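Local coordinates for protein soluble lytic transglycosylase B3 (Pseudomonas aeruginosa, PDB 5ANZ) that probably cleaves peptidoglycan as a lytic transglycosylase in the turnover of the bacterial cell wall, and carries a bound calcium ion, at residues F255-F263 with M282-P293; A268-W279 with L296-L305. One frame throughout, in Å; residues are numbered along the deposited sequence.

Interaction 1. Residues F255-F263 with M282-P293; sequences FEVRLPAGF and MGVQGVNGGPLP
Arg258 and Gln285 pair across the outer edge of a five-stranded antiparallel sheet, where strand 254-258 meets the short, weakly bonded strand 285-286. They form one hydrogen-bonded antiparallel pair: Arg258 N gives a nearly straight bond to Gln285 O (2.9 Å, 168° at the hydrogen), and Gln285 N returns one to Arg258 O. Of all the residues here, Arg258 has the most surface buried by the partner segment, although it lies at the solvent-exposed margin. Its side chain leaves with CG anti to the backbone N (chi1 175°) and bends at chi3, which lays the guanidinium flat on the type I turn from Gly286 to Gly289. Gly289 N sits over the centre of one guanidinium face, 3.6 Å from Arg258 CZ, with Asn288 C over the same group. Val287, in the same turn, pushes its CG2 against Glu256, reaching Glu256 CD at 3.3 Å. The Glu256 carboxylate is itself held elsewhere, by the backbone N atoms of Val350 and Gly351, so Val287 packs on a side chain already fixed in place. On the buried side, Val284 CG1 meets Val257 CB at 3.6 Å, while its CG2 touches both Leu259 CD2 and Phe263 CE1. Leu259 CD2 in turn stands over the centre of the Phe263 ring, and Trp279 of helix 276-280 touches Phe263 as well. Gly283, at positive phi, is the C-prime residue of the Schellman motif that ends this helix, and its carbonyl O abuts Pro260 CD at 3.2 Å. At the far end Phe255 and Pro293 approach from opposite directions in a CH-pi contact: Pro293 CG lies over the ring face toward its rim, 4.1 Å from the centroid, while Pro293 CD comes within 3.7 Å of Phe255 CZ.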
loop_
_atom_site.group_PDB
_atom_site.type_symbol
_atom_site.label_atom_id
_atom_site.label_comp_id
_atom_site.label_asym_id
_atom_site.label_seq_id
_atom_site.Cartn_x
_atom_site.Cartn_y
_atom_site.Cartn_z
ATOM N N PHE A 255 -10.427 3.128 -13.837
ATOM C CA PHE A 255 -10.003 3.721 -15.097
ATOM C C PHE A 255 -10.097 5.232 -15.026
ATOM O O PHE A 255 -10.839 5.788 -14.212
ATOM C CB PHE A 255 -10.857 3.181 -16.262
ATOM C CG PHE A 255 -12.334 3.114 -15.956
ATOM C CD1 PHE A 255 -13.143 4.220 -16.113
ATOM C CD2 PHE A 255 -12.904 1.938 -15.497
ATOM C CE1 PHE A 255 -14.492 4.160 -15.830
ATOM C CE2 PHE A 255 -14.248 1.871 -15.209
ATOM C CZ PHE A 255 -15.046 2.983 -15.373
ATOM N N GLU A 256 -9.352 5.901 -15.896
ATOM C CA GLU A 256 -9.405 7.350 -15.954
ATOM C C GLU A 256 -10.706 7.845 -16.550
ATOM O O GLU A 256 -11.262 7.217 -17.448
ATOM C CB GLU A 256 -8.221 7.885 -16.766
ATOM C CG GLU A 256 -8.113 9.389 -16.707
ATOM C CD GLU A 256 -6.900 9.918 -17.439
ATOM O OE1 GLU A 256 -6.207 9.111 -18.107
ATOM O OE2 GLU A 256 -6.647 11.139 -17.333
ATOM N N VAL A 257 -11.192 8.979 -16.050
ATOM C CA VAL A 257 -12.423 9.575 -16.539
ATOM C C VAL A 257 -12.246 11.067 -16.752
ATOM O O VAL A 257 -11.247 11.648 -16.339
ATOM C CB VAL A 257 -13.601 9.349 -15.583
ATOM C CG1 VAL A 257 -13.879 7.849 -15.438
ATOM C CG2 VAL A 257 -13.315 9.994 -14.211
ATOM N N ARG A 258 -13.223 11.669 -17.417
ATOM C CA ARG A 258 -13.266 13.112 -17.584
ATOM C C ARG A 258 -14.436 13.676 -16.783
ATOM O O ARG A 258 -15.563 13.207 -16.915
ATOM C CB ARG A 258 -13.407 13.480 -19.067
ATOM C CG ARG A 258 -13.592 14.960 -19.327
ATOM C CD ARG A 258 -14.000 15.223 -20.776
ATOM N NE ARG A 258 -12.971 14.814 -21.730
ATOM C CZ ARG A 258 -13.123 14.843 -23.053
ATOM N NH1 ARG A 258 -14.268 15.257 -23.583
ATOM N NH2 ARG A 258 -12.134 14.456 -23.846
ATOM N N LEU A 259 -14.163 14.675 -15.951
ATOM C CA LEU A 259 -15.219 15.320 -15.169
ATOM C C LEU A 259 -15.808 16.522 -15.892
ATOM O O LEU A 259 -15.094 17.245 -16.584
ATOM C CB LEU A 259 -14.686 15.762 -13.813
ATOM C CG LEU A 259 -14.176 14.603 -12.958
ATOM C CD1 LEU A 259 -13.660 15.078 -11.611
ATOM C CD2 LEU A 259 -15.291 13.576 -12.786
ATOM N N PRO A 260 -17.120 16.737 -15.724
ATOM C CA PRO A 260 -17.808 17.904 -16.286
ATOM C C PRO A 260 -17.477 19.199 -15.554
ATOM O O PRO A 260 -16.852 19.185 -14.489
ATOM C CB PRO A 260 -19.282 17.553 -16.108
ATOM C CG PRO A 260 -19.300 16.683 -14.912
ATOM C CD PRO A 260 -18.062 15.832 -15.046
ATOM N N ALA A 261 -17.906 20.315 -16.133
ATOM C CA ALA A 261 -17.711 21.622 -15.525
ATOM C C ALA A 261 -18.564 21.757 -14.269
ATOM O O ALA A 261 -19.665 21.209 -14.199
ATOM C CB ALA A 261 -18.044 22.724 -16.523
ATOM N N GLY A 262 -18.045 22.479 -13.279
ATOM C CA GLY A 262 -18.763 22.720 -12.039
ATOM C C GLY A 262 -19.133 21.450 -11.297
ATOM O O GLY A 262 -20.164 21.386 -10.629
ATOM N N PHE A 263 -18.286 20.435 -11.415
ATOM C CA PHE A 263 -18.551 19.145 -10.790
ATOM C C PHE A 263 -18.504 19.252 -9.272
ATOM O O PHE A 263 -17.779 20.076 -8.720
ATOM C CB PHE A 263 -17.541 18.101 -11.283
ATOM C CG PHE A 263 -17.837 16.696 -10.818
ATOM C CD1 PHE A 263 -18.812 15.937 -11.444
ATOM C CD2 PHE A 263 -17.128 16.134 -9.771
ATOM C CE1 PHE A 263 -19.082 14.646 -11.028
ATOM C CE2 PHE A 263 -17.396 14.848 -9.349
ATOM C CZ PHE A 263 -18.378 14.103 -9.981
ATOM N N MET A 282 -24.389 11.558 -14.229
ATOM C CA MET A 282 -24.028 12.694 -13.398
ATOM C C MET A 282 -23.068 13.637 -14.125
ATOM O O MET A 282 -22.654 14.662 -13.575
ATOM C CB MET A 282 -23.388 12.200 -12.100
ATOM C CG MET A 282 -23.698 13.031 -10.877
ATOM S SD MET A 282 -22.858 12.375 -9.418
ATOM C CE MET A 282 -23.875 13.087 -8.124
ATOM N N GLY A 283 -22.695 13.273 -15.348
ATOM C CA GLY A 283 -21.749 14.069 -16.112
ATOM C C GLY A 283 -20.378 13.457 -16.354
ATOM O O GLY A 283 -19.611 13.962 -17.173
ATOM N N VAL A 284 -20.055 12.381 -15.643
ATOM C CA VAL A 284 -18.759 11.737 -15.804
ATOM C C VAL A 284 -18.698 10.962 -17.113
ATOM O O VAL A 284 -19.668 10.312 -17.499
ATOM C CB VAL A 284 -18.447 10.772 -14.636
ATOM C CG1 VAL A 284 -17.019 10.257 -14.737
ATOM C CG2 VAL A 284 -18.656 11.468 -13.299
ATOM N N GLN A 285 -17.547 11.010 -17.776
ATOM C CA GLN A 285 -17.388 10.391 -19.086
ATOM C C GLN A 285 -16.093 9.611 -19.204
ATOM O O GLN A 285 -15.197 9.740 -18.366
ATOM C CB GLN A 285 -17.425 11.456 -20.189
ATOM C CG GLN A 285 -18.692 12.280 -20.247
ATOM C CD GLN A 285 -18.637 13.345 -21.327
ATOM O OE1 GLN A 285 -17.698 13.391 -22.122
ATOM N NE2 GLN A 285 -19.643 14.210 -21.355
ATOM N N GLY A 286 -15.983 8.817 -20.265
ATOM C CA GLY A 286 -14.727 8.166 -20.591
ATOM C C GLY A 286 -13.691 9.253 -20.798
ATOM O O GLY A 286 -14.047 10.405 -21.036
ATOM N N VAL A 287 -12.418 8.894 -20.715
ATOM C CA VAL A 287 -11.350 9.887 -20.676
ATOM C C VAL A 287 -11.242 10.685 -21.976
ATOM O O VAL A 287 -10.773 11.826 -21.981
ATOM C CB VAL A 287 -9.999 9.222 -20.371
ATOM C CG1 VAL A 287 -9.495 8.465 -21.586
ATOM C CG2 VAL A 287 -8.989 10.263 -19.910
ATOM N N ASN A 288 -11.690 10.088 -23.075
ATOM C CA ASN A 288 -11.707 10.782 -24.355
ATOM C C ASN A 288 -13.101 11.260 -24.730
ATOM O O ASN A 288 -13.389 11.505 -25.901
ATOM C CB ASN A 288 -11.155 9.880 -25.454
ATOM C CG ASN A 288 -9.677 9.625 -25.298
ATOM O OD1 ASN A 288 -9.242 8.479 -25.197
ATOM N ND2 ASN A 288 -8.890 10.699 -25.280
ATOM N N GLY A 289 -13.961 11.395 -23.726
ATOM C CA GLY A 289 -15.344 11.772 -23.946
ATOM C C GLY A 289 -16.202 10.557 -24.234
ATOM O O GLY A 289 -15.690 9.504 -24.620
ATOM N N GLY A 290 -17.509 10.695 -24.043
ATOM C CA GLY A 290 -18.427 9.603 -24.307
ATOM C C GLY A 290 -18.760 8.788 -23.072
ATOM O O GLY A 290 -18.361 9.142 -21.962
ATOM N N PRO A 291 -19.493 7.680 -23.263
ATOM C CA PRO A 291 -19.992 6.834 -22.171
ATOM C C PRO A 291 -18.894 6.076 -21.426
ATOM O O PRO A 291 -17.741 6.065 -21.855
ATOM C CB PRO A 291 -20.924 5.854 -22.892
ATOM C CG PRO A 291 -20.405 5.800 -24.289
ATOM C CD PRO A 291 -19.914 7.185 -24.585
ATOM N N LEU A 292 -19.265 5.453 -20.311
ATOM C CA LEU A 292 -18.356 4.600 -19.552
ATOM C C LEU A 292 -18.564 3.141 -19.972
ATOM O O LEU A 292 -19.528 2.833 -20.673
ATOM C CB LEU A 292 -18.585 4.781 -18.048
ATOM C CG LEU A 292 -18.509 6.210 -17.494
ATOM C CD1 LEU A 292 -18.996 6.263 -16.052
ATOM C CD2 LEU A 292 -17.103 6.775 -17.593
ATOM N N PRO A 293 -17.658 2.240 -19.556
ATOM C CA PRO A 293 -17.693 0.819 -19.943
ATOM C C PRO A 293 -19.013 0.111 -19.626
ATOM O O PRO A 293 -19.300 -0.161 -18.460
ATOM C CB PRO A 293 -16.552 0.209 -19.122
ATOM C CG PRO A 293 -15.608 1.340 -18.906
ATOM C CD PRO A 293 -16.471 2.559 -18.743
#

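Interaction 2. Residues A268-W279 with L296-L305; sequences AELTIRKPLGEW and LSGEQASLLL
Strand 274-275 is an edge strand of the five-stranded antiparallel sheet, paired with strand 300-304 and running straight into helix 276-280. Lys274 and Ala301 form the hydrogen-bonded pair, with Lys274 N to Ala301 O at 2.9 Å and Ala301 N to Lys274 O at 2.8 Å. Trp279 NE1 also donates to Ala301 O (2.9 Å), and that oxygen lies in the indole plane, at its edge; the two donors reach it from opposite faces of its carbonyl plane. Lys274 CB sits over one indole face, toward its rim, and Trp279 CH2 touches Leu303 CB. With CG beside its backbone N (chi1 -70°), Leu276 sends CD2 to Ala301 CB at 3.6 Å and CD1 to Leu296 CB. The helix start is held by Leu276 N to Glu299 O and Gly277 N to Ser297 O. At the other end Ser302 OG lies 2.7 Å from Ile272 O, and a water accepts from Leu303 N and probably donates to that same carbonyl. Ala268 packs on Leu303 and Leu305, as Glu269 salt-bridges Arg391 and Arg395. This part of the antiparallel sheet is thus a short edge strand passing through its N-cap residue, Pro275, directly into a helix packed on the neighbouring strand.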
loop_
_atom_site.group_PDB
_atom_site.type_symbol
_atom_site.label_atom_id
_atom_site.label_comp_id
_atom_site.label_asym_id
_atom_site.label_seq_id
_atom_site.Cartn_x
_atom_site.Cartn_y
_atom_site.Cartn_z
ATOM N N ALA A 268 -15.468 13.059 -4.127
ATOM C CA ALA A 268 -14.214 12.327 -4.257
ATOM C C ALA A 268 -13.740 11.777 -2.916
ATOM O O ALA A 268 -12.869 12.354 -2.268
ATOM C CB ALA A 268 -13.153 13.225 -4.876
ATOM N N GLU A 269 -14.330 10.660 -2.504
ATOM C CA GLU A 269 -14.032 10.011 -1.234
ATOM C C GLU A 269 -14.242 8.521 -1.392
ATOM O O GLU A 269 -15.265 8.101 -1.934
ATOM C CB GLU A 269 -14.940 10.536 -0.105
ATOM C CG GLU A 269 -14.582 11.899 0.442
ATOM C CD GLU A 269 -13.346 11.876 1.326
ATOM O OE1 GLU A 269 -13.062 10.829 1.951
ATOM O OE2 GLU A 269 -12.659 12.914 1.396
ATOM N N LEU A 270 -13.301 7.712 -0.913
ATOM C CA LEU A 270 -13.409 6.270 -1.107
ATOM C C LEU A 270 -14.623 5.683 -0.390
ATOM O O LEU A 270 -15.114 4.616 -0.771
ATOM C CB LEU A 270 -12.130 5.558 -0.642
ATOM C CG LEU A 270 -10.946 5.590 -1.619
ATOM C CD1 LEU A 270 -11.420 5.310 -3.037
ATOM C CD2 LEU A 270 -10.200 6.914 -1.558
ATOM N N THR A 271 -15.113 6.383 0.631
ATOM C CA THR A 271 -16.303 5.964 1.368
ATOM C C THR A 271 -17.592 6.290 0.622
ATOM O O THR A 271 -18.678 5.853 1.018
ATOM C CB THR A 271 -16.380 6.637 2.742
ATOM O OG1 THR A 271 -16.321 8.060 2.565
ATOM C CG2 THR A 271 -15.233 6.181 3.623
ATOM N N ILE A 272 -17.477 7.092 -0.431
ATOM C CA ILE A 272 -18.624 7.389 -1.282
ATOM C C ILE A 272 -18.547 6.466 -2.492
ATOM O O ILE A 272 -17.594 6.525 -3.273
ATOM C CB ILE A 272 -18.662 8.865 -1.729
ATOM C CG1 ILE A 272 -18.803 9.794 -0.519
ATOM C CG2 ILE A 272 -19.810 9.099 -2.713
ATOM C CD1 ILE A 272 -18.948 11.261 -0.880
ATOM N N ARG A 273 -19.522 5.577 -2.620
ATOM C CA ARG A 273 -19.561 4.668 -3.758
ATOM C C ARG A 273 -20.899 4.772 -4.482
ATOM O O ARG A 273 -21.956 4.903 -3.858
ATOM C CB ARG A 273 -19.290 3.229 -3.309
ATOM C CG ARG A 273 -17.886 3.046 -2.762
ATOM C CD ARG A 273 -17.529 1.578 -2.578
ATOM N NE ARG A 273 -18.196 0.990 -1.423
ATOM C CZ ARG A 273 -17.721 1.046 -0.186
ATOM N NH1 ARG A 273 -16.578 1.673 0.055
ATOM N NH2 ARG A 273 -18.391 0.478 0.809
ATOM N N LYS A 274 -20.832 4.734 -5.807
ATOM C CA LYS A 274 -22.000 4.872 -6.658
ATOM C C LYS A 274 -21.864 3.927 -7.836
ATOM O O LYS A 274 -20.753 3.698 -8.313
ATOM C CB LYS A 274 -22.140 6.313 -7.158
ATOM C CG LYS A 274 -22.424 7.339 -6.077
ATOM C CD LYS A 274 -22.546 8.721 -6.690
ATOM C CE LYS A 274 -22.570 9.794 -5.621
ATOM N NZ LYS A 274 -23.742 9.655 -4.718
ATOM N N PRO A 275 -22.986 3.372 -8.314
ATOM C CA PRO A 275 -22.880 2.555 -9.527
ATOM C C PRO A 275 -22.337 3.388 -10.682
ATOM O O PRO A 275 -22.583 4.592 -10.725
ATOM C CB PRO A 275 -24.321 2.120 -9.797
ATOM C CG PRO A 275 -25.051 2.345 -8.497
ATOM C CD PRO A 275 -24.375 3.493 -7.833
ATOM N N LEU A 276 -21.593 2.766 -11.589
ATOM C CA LEU A 276 -21.050 3.481 -12.743
ATOM C C LEU A 276 -22.157 4.199 -13.517
ATOM O O LEU A 276 -21.951 5.296 -14.037
ATOM C CB LEU A 276 -20.307 2.522 -13.670
ATOM C CG LEU A 276 -18.988 1.976 -13.137
ATOM C CD1 LEU A 276 -18.352 1.084 -14.179
ATOM C CD2 LEU A 276 -18.054 3.114 -12.749
ATOM N N GLY A 277 -23.328 3.574 -13.582
ATOM C CA GLY A 277 -24.466 4.164 -14.258
ATOM C C GLY A 277 -24.854 5.500 -13.652
ATOM O O GLY A 277 -25.211 6.439 -14.367
ATOM N N GLU A 278 -24.777 5.587 -12.328
ATOM C CA GLU A 278 -25.100 6.823 -11.634
ATOM C C GLU A 278 -24.035 7.892 -11.886
ATOM O O GLU A 278 -24.366 9.064 -12.062
ATOM C CB GLU A 278 -25.267 6.573 -10.135
ATOM C CG GLU A 278 -25.501 7.838 -9.320
ATOM C CD GLU A 278 -25.988 7.552 -7.909
ATOM O OE1 GLU A 278 -26.190 6.366 -7.578
ATOM O OE2 GLU A 278 -26.174 8.518 -7.134
ATOM N N TRP A 279 -22.761 7.500 -11.910
ATOM C CA TRP A 279 -21.706 8.455 -12.249
ATOM C C TRP A 279 -21.881 9.024 -13.665
ATOM O O TRP A 279 -21.635 10.204 -13.904
ATOM C CB TRP A 279 -20.321 7.813 -12.139
ATOM C CG TRP A 279 -19.842 7.503 -10.739
ATOM C CD1 TRP A 279 -19.633 6.264 -10.203
ATOM C CD2 TRP A 279 -19.488 8.443 -9.721
ATOM N NE1 TRP A 279 -19.174 6.375 -8.915
ATOM C CE2 TRP A 279 -19.079 7.701 -8.592
ATOM C CE3 TRP A 279 -19.481 9.842 -9.651
ATOM C CZ2 TRP A 279 -18.656 8.308 -7.413
ATOM C CZ3 TRP A 279 -19.073 10.447 -8.472
ATOM C CH2 TRP A 279 -18.666 9.675 -7.364
ATOM N N LEU A 296 -20.678 -2.960 -16.983
ATOM C CA LEU A 296 -20.198 -2.663 -15.639
ATOM C C LEU A 296 -21.066 -1.613 -14.951
ATOM O O LEU A 296 -20.737 -1.153 -13.858
ATOM C CB LEU A 296 -18.747 -2.179 -15.686
ATOM C CG LEU A 296 -17.611 -3.196 -15.578
ATOM C CD1 LEU A 296 -17.942 -4.480 -16.310
ATOM C CD2 LEU A 296 -16.335 -2.576 -16.121
ATOM N N SER A 297 -22.175 -1.247 -15.591
ATOM C CA SER A 297 -23.011 -0.135 -15.135
ATOM C C SER A 297 -23.530 -0.298 -13.706
ATOM O O SER A 297 -23.821 0.693 -13.029
ATOM C CB SER A 297 -24.198 0.056 -16.086
ATOM O OG SER A 297 -24.990 -1.117 -16.156
ATOM N N GLY A 298 -23.645 -1.542 -13.248
ATOM C CA GLY A 298 -24.118 -1.805 -11.902
ATOM C C GLY A 298 -23.020 -1.814 -10.849
ATOM O O GLY A 298 -23.305 -1.876 -9.652
ATOM N N GLU A 299 -21.768 -1.739 -11.285
ATOM C CA GLU A 299 -20.634 -1.842 -10.365
ATOM C C GLU A 299 -20.412 -0.577 -9.539
ATOM O O GLU A 299 -20.436 0.540 -10.067
ATOM C CB GLU A 299 -19.348 -2.168 -11.135
ATOM C CG GLU A 299 -19.264 -3.597 -11.614
ATOM C CD GLU A 299 -19.269 -4.585 -10.465
ATOM O OE1 GLU A 299 -18.705 -4.265 -9.391
ATOM O OE2 GLU A 299 -19.846 -5.676 -10.626
ATOM N N GLN A 300 -20.159 -0.761 -8.246
ATOM C CA GLN A 300 -19.941 0.367 -7.353
ATOM C C GLN A 300 -18.555 0.951 -7.562
ATOM O O GLN A 300 -17.564 0.223 -7.647
ATOM C CB GLN A 300 -20.113 -0.050 -5.894
ATOM C CG GLN A 300 -21.518 -0.486 -5.538
ATOM C CD GLN A 300 -22.490 0.669 -5.500
ATOM O OE1 GLN A 300 -22.122 1.790 -5.159
ATOM N NE2 GLN A 300 -23.741 0.402 -5.851
ATOM N N ALA A 301 -18.479 2.272 -7.646
ATOM C CA ALA A 301 -17.178 2.912 -7.840
ATOM C C ALA A 301 -17.068 4.206 -7.048
ATOM O O ALA A 301 -18.073 4.840 -6.744
ATOM C CB ALA A 301 -16.934 3.169 -9.332
ATOM N N SER A 302 -15.837 4.593 -6.732
ATOM C CA SER A 302 -15.529 5.853 -6.064
ATOM C C SER A 302 -14.685 6.718 -6.982
ATOM O O SER A 302 -13.965 6.193 -7.837
ATOM C CB SER A 302 -14.771 5.622 -4.753
ATOM O OG SER A 302 -15.536 4.834 -3.859
ATOM N N LEU A 303 -14.773 8.031 -6.786
ATOM C CA LEU A 303 -13.981 8.996 -7.552
ATOM C C LEU A 303 -12.670 9.335 -6.844
ATOM O O LEU A 303 -12.667 9.773 -5.686
ATOM C CB LEU A 303 -14.790 10.271 -7.791
ATOM C CG LEU A 303 -14.013 11.460 -8.353
ATOM C CD1 LEU A 303 -13.530 11.155 -9.752
ATOM C CD2 LEU A 303 -14.899 12.706 -8.345
ATOM N N LEU A 304 -11.555 9.112 -7.541
ATOM C CA LEU A 304 -10.236 9.444 -7.024
ATOM C C LEU A 304 -9.598 10.617 -7.784
ATOM O O LEU A 304 -9.509 10.595 -9.015
ATOM C CB LEU A 304 -9.333 8.214 -7.102
ATOM C CG LEU A 304 -7.888 8.299 -6.620
ATOM C CD1 LEU A 304 -7.802 8.419 -5.107
ATOM C CD2 LEU A 304 -7.145 7.067 -7.104
ATOM N N LEU A 305 -9.172 11.639 -7.042
ATOM C CA LEU A 305 -8.480 12.796 -7.616
ATOM C C LEU A 305 -7.109 12.978 -6.964
ATOM O O LEU A 305 -6.975 13.779 -6.039
ATOM C CB LEU A 305 -9.287 14.081 -7.417
ATOM C CG LEU A 305 -10.581 14.337 -8.184
ATOM C CD1 LEU A 305 -11.279 15.569 -7.623
ATOM C CD2 LEU A 305 -10.275 14.530 -9.657
HETATM O O HOH W 1 -16.536 8.760 -4.688
#

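How the interactions relate
The centres of the two contacts lie about 12 Å apart, at the two edges of one five-stranded antiparallel sheet: interaction 1 holds edge strand 285-286, interaction 2 edge strand 274-275, and strand 313-316 lies between their inner partners, 254-258 and 300-304. Their segments alternate along the chain, in the order 255-263, 268-279, 282-293, 296-305, and all four belong to the transglycosylase SLT domain. Helix 276-280 links them, since Val284 N probably bonds to Trp279 O. Packing joins them too, with Phe263 CE2 3.4 Å from Leu303 CD2 and Leu259 against Leu305. Together they supply the two outermost strands of the sheet, with the helix between them packed against it, away from the calcium and sugar sites.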